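Local atomic coordinates of hydroxyethylthiazole kinase (Pyrococcus horikoshii, PDB entry 3HPD), a protein that probably phosphorylates the hydroxyl group of 4-methyl-5-beta-hydroxyethylthiazole with ATP and magnesium, a step in the biosynthesis of thiamine diphosphate. Residues L8-E13 / A206-L211; G119-I124 / K148-N153; I223-A228 / G236-K241. All coordinates share one frame; numbering follows the deposited sequence.

Contact 1: L8-E13 / A206-L211; sequences LKRVRE and AVTEPL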
loop_
_atom_site.group_PDB
_atom_site.type_symbol
_atom_site.label_atom_id
_atom_site.label_comp_id
_atom_site.label_asym_id
_atom_site.label_seq_id
_atom_site.Cartn_x
_atom_site.Cartn_y
_atom_site.Cartn_z
ATOM N N LEU A 8 -23.810 9.801 9.961
ATOM C CA LEU A 8 -22.658 9.177 10.600
ATOM C C LEU A 8 -23.129 8.076 11.534
ATOM O O LEU A 8 -22.569 6.982 11.554
ATOM C CB LEU A 8 -21.856 10.210 11.395
ATOM C CG LEU A 8 -20.606 9.679 12.107
ATOM C CD1 LEU A 8 -19.637 9.109 11.082
ATOM C CD2 LEU A 8 -19.945 10.799 12.894
ATOM N N LYS A 9 -24.166 8.375 12.311
ATOM C CA LYS A 9 -24.714 7.400 13.239
ATOM C C LYS A 9 -25.211 6.174 12.480
ATOM O O LYS A 9 -24.989 5.041 12.912
ATOM C CB LYS A 9 -25.851 8.025 14.053
ATOM C CG LYS A 9 -25.376 9.070 15.052
ATOM C CD LYS A 9 -26.538 9.686 15.820
ATOM C CE LYS A 9 -26.045 10.708 16.837
ATOM N NZ LYS A 9 -27.179 11.354 17.559
ATOM N N ARG A 10 -25.872 6.400 11.345
ATOM C CA ARG A 10 -26.385 5.298 10.534
ATOM C C ARG A 10 -25.262 4.425 9.980
ATOM O O ARG A 10 -25.383 3.199 9.933
ATOM C CB ARG A 10 -27.239 5.823 9.376
ATOM C CG ARG A 10 -28.600 6.343 9.801
ATOM C CD ARG A 10 -29.584 6.352 8.634
ATOM N NE ARG A 10 -29.168 7.253 7.565
ATOM C CZ ARG A 10 -29.060 8.571 7.703
ATOM N NH1 ARG A 10 -29.337 9.145 8.867
ATOM N NH2 ARG A 10 -28.674 9.318 6.677
ATOM N N VAL A 11 -24.174 5.056 9.551
ATOM C CA VAL A 11 -23.041 4.306 9.020
ATOM C C VAL A 11 -22.489 3.384 10.100
ATOM O O VAL A 11 -22.235 2.207 9.859
ATOM C CB VAL A 11 -21.905 5.246 8.549
ATOM C CG1 VAL A 11 -20.628 4.443 8.298
ATOM C CG2 VAL A 11 -22.321 5.965 7.283
ATOM N N ARG A 12 -22.321 3.923 11.300
ATOM C CA ARG A 12 -21.775 3.144 12.396
ATOM C C ARG A 12 -22.711 2.070 12.938
ATOM O O ARG A 12 -22.254 1.029 13.414
ATOM C CB ARG A 12 -21.319 4.092 13.502
ATOM C CG ARG A 12 -20.154 4.944 13.035
ATOM C CD ARG A 12 -19.738 5.978 14.041
ATOM N NE ARG A 12 -18.490 6.620 13.638
ATOM C CZ ARG A 12 -17.976 7.684 14.244
ATOM N NH1 ARG A 12 -18.610 8.225 15.276
ATOM N NH2 ARG A 12 -16.827 8.199 13.826
ATOM N N GLU A 13 -24.014 2.310 12.855
ATOM C CA GLU A 13 -24.984 1.328 13.332
ATOM C C GLU A 13 -25.134 0.192 12.324
ATOM O O GLU A 13 -25.189 -0.978 12.699
ATOM C CB GLU A 13 -26.353 1.980 13.549
ATOM C CG GLU A 13 -26.356 3.131 14.533
ATOM C CD GLU A 13 -27.733 3.743 14.703
ATOM O OE1 GLU A 13 -28.428 3.941 13.684
ATOM O OE2 GLU A 13 -28.118 4.038 15.855
ATOM N N ALA A 206 -24.582 4.361 1.214
ATOM C CA ALA A 206 -25.238 3.090 1.482
ATOM C C ALA A 206 -26.371 3.293 2.492
ATOM O O ALA A 206 -27.287 2.474 2.577
ATOM C CB ALA A 206 -24.228 2.080 2.029
ATOM N N VAL A 207 -26.319 4.389 3.245
ATOM C CA VAL A 207 -27.338 4.651 4.259
ATOM C C VAL A 207 -28.149 5.943 4.106
ATOM O O VAL A 207 -29.060 6.196 4.892
ATOM C CB VAL A 207 -26.718 4.636 5.678
ATOM C CG1 VAL A 207 -26.091 3.276 5.958
ATOM C CG2 VAL A 207 -25.678 5.740 5.811
ATOM N N THR A 208 -27.823 6.760 3.110
ATOM C CA THR A 208 -28.553 8.007 2.888
ATOM C C THR A 208 -28.433 8.453 1.433
ATOM O O THR A 208 -27.527 8.022 0.721
ATOM C CB THR A 208 -28.050 9.126 3.838
ATOM O OG1 THR A 208 -28.687 10.365 3.507
ATOM C CG2 THR A 208 -26.548 9.281 3.742
ATOM N N GLU A 209 -29.351 9.304 0.985
ATOM C CA GLU A 209 -29.327 9.762 -0.401
ATOM C C GLU A 209 -28.021 10.466 -0.770
ATOM O O GLU A 209 -27.388 11.099 0.073
ATOM C CB GLU A 209 -30.537 10.655 -0.683
ATOM C CG GLU A 209 -31.842 9.863 -0.758
ATOM C CD GLU A 209 -31.805 8.779 -1.828
ATOM O OE1 GLU A 209 -31.808 9.122 -3.032
ATOM O OE2 GLU A 209 -31.765 7.582 -1.469
ATOM N N PRO A 210 -27.603 10.349 -2.043
ATOM C CA PRO A 210 -26.385 10.916 -2.638
ATOM C C PRO A 210 -25.942 12.327 -2.248
ATOM O O PRO A 210 -24.780 12.531 -1.896
ATOM C CB PRO A 210 -26.648 10.791 -4.135
ATOM C CG PRO A 210 -27.405 9.516 -4.215
ATOM C CD PRO A 210 -28.399 9.659 -3.077
ATOM N N LEU A 211 -26.840 13.305 -2.322
ATOM C CA LEU A 211 -26.452 14.669 -1.975
ATOM C C LEU A 211 -26.031 14.786 -0.515
ATOM O O LEU A 211 -24.982 15.348 -0.208
ATOM C CB LEU A 211 -27.592 15.651 -2.265
ATOM C CG LEU A 211 -27.264 17.113 -1.942
ATOM C CD1 LEU A 211 -26.009 17.541 -2.696
ATOM C CD2 LEU A 211 -28.446 17.999 -2.313
#
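Arg-10, on helix 2-14, reaches across to the turn at Val-207 and Thr-208 and makes the one hydrogen bond between the segments. Its NE donates to the backbone O of Val-207 over 2.9 Å with a nearly straight N-H...O angle of 164°. The oxygen lies close to the guanidinium plane, but NE stands 45° out of the carbonyl plane, not on a lone pair. A bend in the arginine chain at chi3 (-63°) turns NE to this oxygen, while NH2 runs on to CB of Thr-208 at the edge of the guanidinium; Thr-208 OG1, 3.3 Å from NH2, has too poor an angle for a hydrogen bond. The near end of Arg-10 also packs, its CB lying 3.9 Å from CG2 of Val-207. The next residue, Val-11, adds an apolar touch at about a right angle, its CG2 meeting the same CG2 of Val-207 at 3.7 Å. Polar and apolar grips converge on one valine, and 200 Å² is buried in all. The turn joins helices 193-205 and 210-231, with Glu-209 at the N-cap of the second. Val-11 continues inward to Leu-37 of helix 27-37 and Phe-204 of helix 193-205, placing helix 2-14 against both.

Contact 2: G119-I124 / K148-N153; sequences GNFGEI and KKLTMN
A capping box starts helix 121-131 directly after strand 116-120, and the first turn of that helix receives Leu-150 of helix 144-157. In the box, Glu-123 N donates to Asn-120 OD1 at 2.9 Å, nearly in line with the side-chain carbonyl. Asn-120 N returns a bond to Glu-123 OE1 at 3.0 Å, meeting the anti side of the carboxylate from 35° out of its plane. These reciprocal bonds fix the start of the helix that carries Phe-121 and Ile-124.

Across the interface all contacts are apolar. Leu-150 CD2 sits over one face of the Phe-121 ring, 3.9 Å from its centroid and 23° off the normal, a CH-pi contact. The methyl is displaced toward the CD1-CE1 edge of the ring, with CE1 to CD2 at 3.6 Å. Phe-121 holds CG anti to the backbone N (chi1 -167°), which carries the ring out toward the leucine although its CB does not point there. Ile-124 offers its CG2 to CG of Leu-150 at 4.1 Å; both residues also touch Val-164 of strand 161-165. Ile-124 lies about 6 Å, side chain to side chain, from Lys-118, a predicted ATP-binding residue. The layout, adjacent parallel strands 116-120 and 161-165 with helices packed on them, is characteristic of the alpha/beta core of ribokinase-like kinases.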
loop_
_atom_site.group_PDB
_atom_site.type_symbol
_atom_site.label_atom_id
_atom_site.label_comp_id
_atom_site.label_asym_id
_atom_site.label_seq_id
_atom_site.Cartn_x
_atom_site.Cartn_y
_atom_site.Cartn_z
ATOM N N GLY A 119 -14.625 14.684 -7.793
ATOM C CA GLY A 119 -13.288 14.988 -8.254
ATOM C C GLY A 119 -12.912 16.430 -8.046
ATOM O O GLY A 119 -13.727 17.201 -7.542
ATOM N N ASN A 120 -11.692 16.812 -8.421
ATOM C CA ASN A 120 -11.292 18.206 -8.263
ATOM C C ASN A 120 -11.764 19.023 -9.462
ATOM O O ASN A 120 -12.349 18.483 -10.401
ATOM C CB ASN A 120 -9.771 18.341 -8.087
ATOM C CG ASN A 120 -8.989 17.821 -9.273
ATOM O OD1 ASN A 120 -9.380 18.005 -10.424
ATOM N ND2 ASN A 120 -7.859 17.178 -8.993
ATOM N N PHE A 121 -11.509 20.325 -9.430
ATOM C CA PHE A 121 -11.946 21.207 -10.504
ATOM C C PHE A 121 -11.480 20.778 -11.896
ATOM O O PHE A 121 -12.278 20.714 -12.825
ATOM C CB PHE A 121 -11.482 22.640 -10.242
ATOM C CG PHE A 121 -12.147 23.654 -11.125
ATOM C CD1 PHE A 121 -13.344 24.251 -10.743
ATOM C CD2 PHE A 121 -11.597 23.984 -12.359
ATOM C CE1 PHE A 121 -13.986 25.161 -11.580
ATOM C CE2 PHE A 121 -12.232 24.891 -13.204
ATOM C CZ PHE A 121 -13.428 25.481 -12.812
ATOM N N GLY A 122 -10.191 20.489 -12.035
ATOM C CA GLY A 122 -9.664 20.086 -13.327
ATOM C C GLY A 122 -10.297 18.829 -13.895
ATOM O O GLY A 122 -10.617 18.769 -15.085
ATOM N N GLU A 123 -10.485 17.825 -13.045
ATOM C CA GLU A 123 -11.071 16.558 -13.475
ATOM C C GLU A 123 -12.522 16.701 -13.913
ATOM O O GLU A 123 -12.899 16.223 -14.982
ATOM C CB GLU A 123 -10.958 15.519 -12.351
ATOM C CG GLU A 123 -9.520 15.281 -11.897
ATOM C CD GLU A 123 -9.413 14.433 -10.640
ATOM O OE1 GLU A 123 -10.327 14.499 -9.787
ATOM O OE2 GLU A 123 -8.398 13.715 -10.488
ATOM N N ILE A 124 -13.340 17.361 -13.099
ATOM C CA ILE A 124 -14.742 17.527 -13.451
ATOM C C ILE A 124 -14.929 18.468 -14.642
ATOM O O ILE A 124 -15.795 18.244 -15.483
ATOM C CB ILE A 124 -15.567 18.048 -12.254
ATOM C CG1 ILE A 124 -15.382 17.119 -11.051
ATOM C CG2 ILE A 124 -17.042 18.121 -12.634
ATOM C CD1 ILE A 124 -15.676 15.647 -11.340
ATOM N N LYS A 148 -18.946 26.417 -8.168
ATOM C CA LYS A 148 -20.351 26.144 -7.888
ATOM C C LYS A 148 -21.112 25.880 -9.181
ATOM O O LYS A 148 -21.904 24.946 -9.264
ATOM C CB LYS A 148 -20.989 27.323 -7.148
ATOM C CG LYS A 148 -22.463 27.113 -6.853
ATOM C CD LYS A 148 -23.033 28.172 -5.920
ATOM C CE LYS A 148 -23.057 29.542 -6.563
ATOM N NZ LYS A 148 -24.315 30.272 -6.225
ATOM N N LYS A 149 -20.870 26.711 -10.187
ATOM C CA LYS A 149 -21.534 26.553 -11.474
ATOM C C LYS A 149 -21.124 25.231 -12.119
ATOM O O LYS A 149 -21.952 24.535 -12.703
ATOM C CB LYS A 149 -21.180 27.725 -12.394
ATOM C CG LYS A 149 -21.645 27.567 -13.840
ATOM C CD LYS A 149 -21.471 28.871 -14.614
ATOM C CE LYS A 149 -21.519 28.653 -16.122
ATOM N NZ LYS A 149 -22.808 28.069 -16.587
ATOM N N LEU A 150 -19.844 24.887 -12.003
ATOM C CA LEU A 150 -19.340 23.643 -12.578
ATOM C C LEU A 150 -20.040 22.445 -11.950
ATOM O O LEU A 150 -20.502 21.544 -12.650
ATOM C CB LEU A 150 -17.827 23.517 -12.358
ATOM C CG LEU A 150 -17.222 22.190 -12.837
ATOM C CD1 LEU A 150 -17.464 22.029 -14.330
ATOM C CD2 LEU A 150 -15.736 22.146 -12.529
ATOM N N THR A 151 -20.111 22.442 -10.624
ATOM C CA THR A 151 -20.747 21.357 -9.895
ATOM C C THR A 151 -22.178 21.137 -10.383
ATOM O O THR A 151 -22.574 20.007 -10.666
ATOM C CB THR A 151 -20.764 21.653 -8.386
ATOM O OG1 THR A 151 -19.433 21.949 -7.949
ATOM C CG2 THR A 151 -21.285 20.455 -7.611
ATOM N N MET A 152 -22.946 22.219 -10.487
ATOM C CA MET A 152 -24.332 22.138 -10.942
ATOM C C MET A 152 -24.480 21.635 -12.371
ATOM O O MET A 152 -25.286 20.743 -12.636
ATOM C CB MET A 152 -25.023 23.500 -10.856
ATOM C CG MET A 152 -26.452 23.465 -11.400
ATOM S SD MET A 152 -26.958 24.945 -12.302
ATOM C CE MET A 152 -27.254 24.266 -13.960
ATOM N N ASN A 153 -23.730 22.232 -13.295
ATOM C CA ASN A 153 -23.812 21.835 -14.698
ATOM C C ASN A 153 -23.427 20.378 -14.888
ATOM O O ASN A 153 -24.046 19.663 -15.679
ATOM C CB ASN A 153 -22.921 22.723 -15.577
ATOM C CG ASN A 153 -23.472 24.128 -15.733
ATOM O OD1 ASN A 153 -24.681 24.322 -15.820
ATOM N ND2 ASN A 153 -22.582 25.115 -15.788
#

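Contact 3: I223-A228 / G236-K241; sequences IAAEKA and GSFHVK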
loop_
_atom_site.group_PDB
_atom_site.type_symbol
_atom_site.label_atom_id
_atom_site.label_comp_id
_atom_site.label_asym_id
_atom_site.label_seq_id
_atom_site.Cartn_x
_atom_site.Cartn_y
_atom_site.Cartn_z
ATOM N N ILE A 223 -13.315 17.696 8.813
ATOM C CA ILE A 223 -13.145 17.911 10.245
ATOM C C ILE A 223 -12.015 17.023 10.765
ATOM O O ILE A 223 -11.213 17.447 11.600
ATOM C CB ILE A 223 -14.444 17.582 11.022
ATOM C CG1 ILE A 223 -15.544 18.578 10.631
ATOM C CG2 ILE A 223 -14.176 17.631 12.531
ATOM C CD1 ILE A 223 -16.885 18.333 11.317
ATOM N N ALA A 224 -11.953 15.788 10.272
ATOM C CA ALA A 224 -10.903 14.869 10.704
ATOM C C ALA A 224 -9.546 15.469 10.352
ATOM O O ALA A 224 -8.582 15.342 11.113
ATOM C CB ALA A 224 -11.074 13.502 10.026
ATOM N N ALA A 225 -9.480 16.130 9.199
ATOM C CA ALA A 225 -8.243 16.758 8.747
ATOM C C ALA A 225 -7.841 17.893 9.692
ATOM O O ALA A 225 -6.671 18.033 10.052
ATOM C CB ALA A 225 -8.419 17.286 7.325
ATOM N N GLU A 226 -8.816 18.704 10.093
ATOM C CA GLU A 226 -8.548 19.808 11.008
ATOM C C GLU A 226 -8.067 19.271 12.353
ATOM O O GLU A 226 -7.102 19.780 12.920
ATOM C CB GLU A 226 -9.814 20.650 11.204
ATOM C CG GLU A 226 -10.209 21.446 9.969
ATOM C CD GLU A 226 -11.573 22.096 10.101
ATOM O OE1 GLU A 226 -11.871 22.634 11.187
ATOM O OE2 GLU A 226 -12.342 22.079 9.113
ATOM N N LYS A 227 -8.746 18.242 12.854
ATOM C CA LYS A 227 -8.389 17.636 14.135
ATOM C C LYS A 227 -7.020 16.973 14.080
ATOM O O LYS A 227 -6.257 17.018 15.044
ATOM C CB LYS A 227 -9.441 16.599 14.540
ATOM C CG LYS A 227 -10.828 17.182 14.799
ATOM C CD LYS A 227 -10.808 18.174 15.953
ATOM C CE LYS A 227 -10.499 17.501 17.281
ATOM N NZ LYS A 227 -10.421 18.495 18.390
ATOM N N ALA A 228 -6.709 16.348 12.950
ATOM C CA ALA A 228 -5.422 15.685 12.805
ATOM C C ALA A 228 -4.302 16.719 12.834
ATOM O O ALA A 228 -3.274 16.518 13.478
ATOM C CB ALA A 228 -5.378 14.892 11.499
ATOM N N GLY A 236 3.747 12.806 7.698
ATOM C CA GLY A 236 3.683 11.437 8.181
ATOM C C GLY A 236 2.756 11.260 9.371
ATOM O O GLY A 236 1.834 10.440 9.343
ATOM N N SER A 237 2.999 12.031 10.426
ATOM C CA SER A 237 2.178 11.961 11.632
ATOM C C SER A 237 0.752 12.435 11.359
ATOM O O SER A 237 -0.201 11.929 11.950
ATOM C CB SER A 237 2.803 12.812 12.741
ATOM O OG SER A 237 4.097 12.332 13.066
ATOM N N PHE A 238 0.615 13.411 10.469
ATOM C CA PHE A 238 -0.695 13.947 10.104
ATOM C C PHE A 238 -1.534 12.852 9.440
ATOM O O PHE A 238 -2.719 12.695 9.742
ATOM C CB PHE A 238 -0.509 15.137 9.153
ATOM C CG PHE A 238 -1.783 15.639 8.526
ATOM C CD1 PHE A 238 -2.736 16.321 9.280
ATOM C CD2 PHE A 238 -2.008 15.465 7.163
ATOM C CE1 PHE A 238 -3.897 16.828 8.680
ATOM C CE2 PHE A 238 -3.161 15.965 6.552
ATOM C CZ PHE A 238 -4.109 16.648 7.313
ATOM N N HIS A 239 -0.910 12.093 8.542
ATOM C CA HIS A 239 -1.593 11.006 7.839
ATOM C C HIS A 239 -2.165 10.005 8.845
ATOM O O HIS A 239 -3.319 9.588 8.737
ATOM C CB HIS A 239 -0.610 10.290 6.901
ATOM C CG HIS A 239 -1.223 9.181 6.100
ATOM N ND1 HIS A 239 -0.468 8.281 5.379
ATOM C CD2 HIS A 239 -2.517 8.829 5.901
ATOM C CE1 HIS A 239 -1.270 7.423 4.772
ATOM N NE2 HIS A 239 -2.518 7.735 5.072
ATOM N N VAL A 240 -1.348 9.627 9.824
ATOM C CA VAL A 240 -1.758 8.676 10.852
ATOM C C VAL A 240 -2.969 9.182 11.643
ATOM O O VAL A 240 -3.908 8.428 11.919
ATOM C CB VAL A 240 -0.597 8.395 11.847
ATOM C CG1 VAL A 240 -1.097 7.559 13.016
ATOM C CG2 VAL A 240 0.540 7.671 11.137
ATOM N N LYS A 241 -2.944 10.458 12.002
ATOM C CA LYS A 241 -4.028 11.053 12.775
ATOM C C LYS A 241 -5.354 11.154 12.026
ATOM O O LYS A 241 -6.405 11.319 12.647
ATOM C CB LYS A 241 -3.611 12.434 13.281
ATOM C CG LYS A 241 -2.478 12.401 14.299
ATOM C CD LYS A 241 -2.939 11.799 15.626
ATOM C CE LYS A 241 -1.827 11.834 16.667
ATOM N NZ LYS A 241 -2.315 11.475 18.028
#
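Phe-238 of helix 235-248 and Ala-228 of helix 210-231 carry much of the apolar contact between two consecutive helices. The ring lies alongside the alanine methyl, with CE1 at 3.7 Å from Ala-228 CB; the approach is oblique to the ring. The first torsion (chi1 171°) sends the ring across to Ala-225 and Ala-228. Ala-225, one turn earlier, meets the ring more distantly, its CB lying 4.4 Å from Phe-238 CZ.

Closer apolar fitting occurs at the ends of the segments. Ala-228 and Lys-241 have the nearest CA atoms of the pair, 4.8 Å apart, and Ala-228 CB touches Lys-241 CB at 3.5 Å. Only the base of the lysine takes part, because its chain bends at chi2 (-69°) and leads NZ away to a salt bridge with Glu-231.

The polar element is a backbone carbonyl: Ala-225 O approaches the edge of the Phe-238 ring in its plane, with CE1 at 3.3 Å, and no hydrogen bond crosses the interface. Replacing Phe-238 with an alanine would probably open a gap beside Ala-225 and Ala-228 and leave the carbonyl of Ala-225 without its ring-edge neighbour.

The axes of the short segments come within 9.0 Å and their N-to-C directions are 133° apart, so the chain turns back after helix 210-231 but the two helices splay well away from antiparallel. Helix 235-248 also meets other copies of the protein: Ser-237 OG hydrogen-bonds Asp-244 of a second subunit, Val-240 packs on its Val-240, and Lys-241 packs on Ser-237 of a third. Within the chain, Phe-238 packs on the loop residues Leu-186 and Val-190, Ala-224 on Trp-245 and Leu-246 of helix 235-248, and Ile-223 on Val-253 and Tyr-257 of helix 251-257.

Overall arrangement
Contacts 1 and 3 share helix 210-231: the turn leading into it meets helix 2-14, and its later part meets helix 235-248. Their centres are about 23 Å apart and they do not touch. Contact 2 lies elsewhere, about 24 and 26 Å from them between centres, close to predicted ATP-binding residues. Contact 2 is buried beside the sheet; contact 3 is buried between its helices but is the farthest from the chain centre. Neither has a hydrogen bond across it: one sets a methyl over an aromatic face, the other a carbonyl at an aromatic edge beside alanines. Contact 1, only partly buried, combines an arginine-to-backbone bond with valine packing. Contact 3 alone adjoins other subunits.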